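Local coordinates for protein SsfX3 (Streptomyces sp. SF2575, PDB 3SKV) that probably transfers a salicylyl group onto a tetracycline intermediate during antibiotic biosynthesis, as a GDSL/SGNH-type acyltransferase with an added jelly-roll domain, at residues A[85-96]-A[148-159]. The protein carries 1 engineered substitution. Sequence-based numbering, arbitrary orientation.
Sequences VRLHLRTDSPWL and LPAGDKLVELWL. Engineered in segment 85-96: His-88 (natural residue Cys).
Leu-87 and Leu-157 form a hydrogen-bonded pair in the antiparallel ladder between strands 86-91 and 153-158, each N giving its hydrogen to the other's O at 2.8 Å. Their side chains run alongside each other on the apolar face, where Leu-96 packs CD2 against Val-155 CG1 (3.7 Å). Farther along this buried side the Lys-153 chain, kinked at its second torsion (chi2 -146°) and its last (chi4 -108°), curls NZ among carbonyls; NZ donates hydrogen bonds to Ser-93 O (2.7 Å), Pro-149 O and Gly-151 O, tying loop 149-151 to the turn after strand 86-91. On the other face Arg-86 lays CD over the Trp-158 six-membered ring, 3.5 Å from its centroid, while Glu-156 CG covers one face of the engineered His-88 ring. One water joins Arg-86 NE, His-88 NE2 and Glu-156 OE1; His-88 ND1 bonds to Asp-181, Arg-86 NH1 to Gly-84 O. Solvent reaches Arg-90, Leu-154 and exposed Asp-152. Here OD2 of Asp-152 lies in the Arg-90 guanidinium plane, but NH2 meets it from above the carboxylate plane in a 2.7 Å salt bridge. Within the jelly-roll domain, strands 43-45 and 178-179 pair with 86-91, and 120-125 with 153-158; strand 164-172 covers the apolar face, and Arg-86 reaches Asp-219 of the parallel sheet.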
# COMPACT_ATOMS: atom_id res chain seq x y z
N VAL A 85 -3.66 -5.04 -0.49
CA VAL A 85 -4.94 -5.68 -0.16
C VAL A 85 -4.72 -7.18 0.02
O VAL A 85 -4.04 -7.83 -0.79
CB VAL A 85 -6.08 -5.36 -1.18
CG1 VAL A 85 -7.38 -6.10 -0.82
CG2 VAL A 85 -6.31 -3.86 -1.31
N ARG A 86 -5.30 -7.73 1.08
CA ARG A 86 -5.25 -9.17 1.29
C ARG A 86 -6.55 -9.79 1.73
O ARG A 86 -7.37 -9.12 2.33
CB ARG A 86 -3.99 -9.68 2.03
CG ARG A 86 -3.77 -9.04 3.33
CD ARG A 86 -2.70 -7.99 3.33
NE ARG A 86 -2.65 -7.53 4.71
CZ ARG A 86 -3.07 -6.36 5.13
NH1 ARG A 86 -3.38 -5.41 4.27
NH2 ARG A 86 -3.10 -6.10 6.43
N LEU A 87 -6.78 -11.03 1.30
CA LEU A 87 -7.96 -11.80 1.67
C LEU A 87 -7.53 -12.84 2.73
O LEU A 87 -6.62 -13.62 2.49
CB LEU A 87 -8.59 -12.45 0.42
CG LEU A 87 -9.77 -13.43 0.69
CD1 LEU A 87 -10.97 -12.70 1.32
CD2 LEU A 87 -10.20 -14.15 -0.57
N HIS A 88 -8.15 -12.79 3.92
CA HIS A 88 -7.84 -13.71 5.01
C HIS A 88 -9.01 -14.65 5.24
O HIS A 88 -10.17 -14.24 5.17
CB HIS A 88 -7.60 -12.95 6.32
CG HIS A 88 -6.32 -12.19 6.42
ND1 HIS A 88 -5.72 -11.98 7.63
CD2 HIS A 88 -5.62 -11.53 5.46
CE1 HIS A 88 -4.64 -11.24 7.39
NE2 HIS A 88 -4.55 -10.94 6.10
N LEU A 89 -8.68 -15.90 5.55
CA LEU A 89 -9.63 -16.95 5.90
C LEU A 89 -8.90 -18.05 6.65
O LEU A 89 -7.74 -18.31 6.36
CB LEU A 89 -10.42 -17.54 4.69
CG LEU A 89 -9.61 -18.13 3.54
CD1 LEU A 89 -9.52 -19.62 3.67
CD2 LEU A 89 -10.24 -17.82 2.22
N ARG A 90 -9.58 -18.68 7.59
CA ARG A 90 -9.03 -19.83 8.28
C ARG A 90 -9.71 -21.05 7.68
O ARG A 90 -10.94 -21.05 7.51
CB ARG A 90 -9.25 -19.74 9.80
CG ARG A 90 -8.50 -18.58 10.46
CD ARG A 90 -8.46 -18.76 11.98
NE ARG A 90 -7.83 -20.02 12.34
CZ ARG A 90 -6.52 -20.20 12.46
NH1 ARG A 90 -5.69 -19.17 12.32
NH2 ARG A 90 -6.03 -21.40 12.75
N THR A 91 -8.92 -22.06 7.30
CA THR A 91 -9.43 -23.30 6.71
C THR A 91 -8.50 -24.48 6.95
O THR A 91 -7.28 -24.31 7.09
CB THR A 91 -9.74 -23.13 5.19
OG1 THR A 91 -10.57 -24.22 4.78
CG2 THR A 91 -8.47 -23.07 4.30
N ASP A 92 -9.08 -25.69 6.96
CA ASP A 92 -8.29 -26.90 7.05
C ASP A 92 -8.06 -27.51 5.65
O ASP A 92 -7.39 -28.52 5.52
CB ASP A 92 -8.92 -27.89 8.03
CG ASP A 92 -10.27 -28.49 7.69
OD1 ASP A 92 -10.88 -28.06 6.69
OD2 ASP A 92 -10.77 -29.32 8.48
N SER A 93 -8.66 -26.92 4.62
CA SER A 93 -8.60 -27.38 3.23
C SER A 93 -7.14 -27.49 2.70
O SER A 93 -6.35 -26.55 2.86
CB SER A 93 -9.43 -26.45 2.34
OG SER A 93 -9.47 -26.82 0.97
N PRO A 94 -6.74 -28.63 2.10
CA PRO A 94 -5.37 -28.74 1.57
C PRO A 94 -5.20 -27.97 0.24
O PRO A 94 -4.08 -27.88 -0.28
CB PRO A 94 -5.18 -30.25 1.41
CG PRO A 94 -6.54 -30.74 1.08
CD PRO A 94 -7.52 -29.87 1.84
N TRP A 95 -6.30 -27.43 -0.31
CA TRP A 95 -6.26 -26.68 -1.57
C TRP A 95 -7.26 -25.52 -1.60
O TRP A 95 -8.22 -25.50 -0.83
CB TRP A 95 -6.45 -27.59 -2.80
CG TRP A 95 -7.78 -28.28 -2.89
CD1 TRP A 95 -8.10 -29.50 -2.36
CD2 TRP A 95 -8.97 -27.78 -3.52
NE1 TRP A 95 -9.42 -29.79 -2.64
CE2 TRP A 95 -9.98 -28.76 -3.35
CE3 TRP A 95 -9.29 -26.59 -4.20
CZ2 TRP A 95 -11.27 -28.60 -3.86
CZ3 TRP A 95 -10.56 -26.44 -4.72
CH2 TRP A 95 -11.54 -27.42 -4.54
N LEU A 96 -7.04 -24.58 -2.51
CA LEU A 96 -7.97 -23.48 -2.73
C LEU A 96 -8.02 -23.09 -4.17
O LEU A 96 -7.03 -23.19 -4.90
CB LEU A 96 -7.80 -22.27 -1.78
CG LEU A 96 -6.66 -21.25 -1.95
CD1 LEU A 96 -6.85 -20.34 -3.19
CD2 LEU A 96 -6.64 -20.34 -0.77
N LEU A 148 -1.38 -27.29 -0.04
CA LEU A 148 -1.22 -26.41 1.11
C LEU A 148 -1.19 -27.35 2.32
O LEU A 148 -1.72 -28.46 2.21
CB LEU A 148 -2.41 -25.43 1.26
CG LEU A 148 -2.54 -24.32 0.22
CD1 LEU A 148 -3.77 -23.50 0.47
CD2 LEU A 148 -1.32 -23.43 0.23
N PRO A 149 -0.60 -26.94 3.47
CA PRO A 149 -0.60 -27.82 4.64
C PRO A 149 -2.00 -28.27 5.06
O PRO A 149 -2.96 -27.53 4.92
CB PRO A 149 0.02 -26.96 5.75
CG PRO A 149 0.80 -25.93 5.02
CD PRO A 149 0.06 -25.65 3.77
N ALA A 150 -2.10 -29.50 5.58
CA ALA A 150 -3.36 -30.02 6.09
C ALA A 150 -3.56 -29.43 7.48
O ALA A 150 -2.59 -28.99 8.13
CB ALA A 150 -3.30 -31.54 6.16
N GLY A 151 -4.80 -29.39 7.94
CA GLY A 151 -5.08 -28.87 9.27
C GLY A 151 -5.44 -27.40 9.25
O GLY A 151 -5.20 -26.71 8.25
N ASP A 152 -6.02 -26.93 10.36
CA ASP A 152 -6.42 -25.54 10.50
C ASP A 152 -5.22 -24.60 10.38
O ASP A 152 -4.16 -24.87 10.94
CB ASP A 152 -7.19 -25.29 11.82
CG ASP A 152 -7.96 -23.95 11.84
OD1 ASP A 152 -8.56 -23.58 10.78
OD2 ASP A 152 -8.00 -23.31 12.92
N LYS A 153 -5.39 -23.53 9.60
CA LYS A 153 -4.34 -22.56 9.33
C LYS A 153 -4.94 -21.26 8.83
O LYS A 153 -6.03 -21.25 8.26
CB LYS A 153 -3.37 -23.12 8.25
CG LYS A 153 -3.99 -23.24 6.87
CD LYS A 153 -3.47 -24.42 6.09
CE LYS A 153 -4.38 -24.73 4.93
NZ LYS A 153 -5.15 -25.98 5.18
N LEU A 154 -4.20 -20.16 9.01
CA LEU A 154 -4.62 -18.88 8.47
C LEU A 154 -4.08 -18.76 7.03
O LEU A 154 -2.88 -18.88 6.80
CB LEU A 154 -4.15 -17.72 9.36
CG LEU A 154 -4.30 -16.28 8.79
CD1 LEU A 154 -5.77 -15.92 8.47
CD2 LEU A 154 -3.67 -15.25 9.71
N VAL A 155 -4.98 -18.51 6.08
CA VAL A 155 -4.63 -18.32 4.68
C VAL A 155 -4.75 -16.84 4.31
O VAL A 155 -5.82 -16.26 4.48
CB VAL A 155 -5.49 -19.20 3.75
CG1 VAL A 155 -5.02 -19.05 2.29
CG2 VAL A 155 -5.44 -20.66 4.19
N GLU A 156 -3.65 -16.23 3.81
CA GLU A 156 -3.68 -14.83 3.38
C GLU A 156 -3.35 -14.82 1.90
O GLU A 156 -2.31 -15.34 1.48
CB GLU A 156 -2.68 -13.92 4.12
CG GLU A 156 -2.64 -14.02 5.63
CD GLU A 156 -1.40 -13.44 6.30
OE1 GLU A 156 -0.82 -12.47 5.76
OE2 GLU A 156 -1.03 -13.92 7.40
N LEU A 157 -4.25 -14.25 1.12
CA LEU A 157 -4.08 -14.08 -0.32
C LEU A 157 -3.73 -12.60 -0.52
O LEU A 157 -4.58 -11.73 -0.30
CB LEU A 157 -5.41 -14.41 -1.05
CG LEU A 157 -5.58 -15.81 -1.66
CD1 LEU A 157 -5.08 -16.91 -0.74
CD2 LEU A 157 -7.01 -16.06 -1.99
N TRP A 158 -2.45 -12.32 -0.83
CA TRP A 158 -1.98 -10.96 -1.07
C TRP A 158 -2.18 -10.67 -2.53
O TRP A 158 -1.49 -11.21 -3.40
CB TRP A 158 -0.51 -10.83 -0.71
CG TRP A 158 -0.29 -10.76 0.76
CD1 TRP A 158 -0.40 -11.78 1.66
CD2 TRP A 158 0.20 -9.63 1.49
NE1 TRP A 158 -0.06 -11.34 2.92
CE2 TRP A 158 0.31 -10.02 2.84
CE3 TRP A 158 0.50 -8.31 1.13
CZ2 TRP A 158 0.72 -9.15 3.84
CZ3 TRP A 158 0.85 -7.43 2.13
CH2 TRP A 158 0.99 -7.85 3.46
N LEU A 159 -3.16 -9.85 -2.79
CA LEU A 159 -3.62 -9.47 -4.12
C LEU A 159 -2.57 -8.69 -4.91
O LEU A 159 -1.71 -8.05 -4.29
CB LEU A 159 -4.96 -8.70 -3.99
CG LEU A 159 -6.13 -9.40 -3.20
CD1 LEU A 159 -7.47 -8.74 -3.54
CD2 LEU A 159 -6.23 -10.90 -3.54
O HOH W 1 -1.27 -7.01 -1.78
O HOH W 2 -1.96 -9.85 6.04
O HOH W 3 -6.60 -30.77 6.31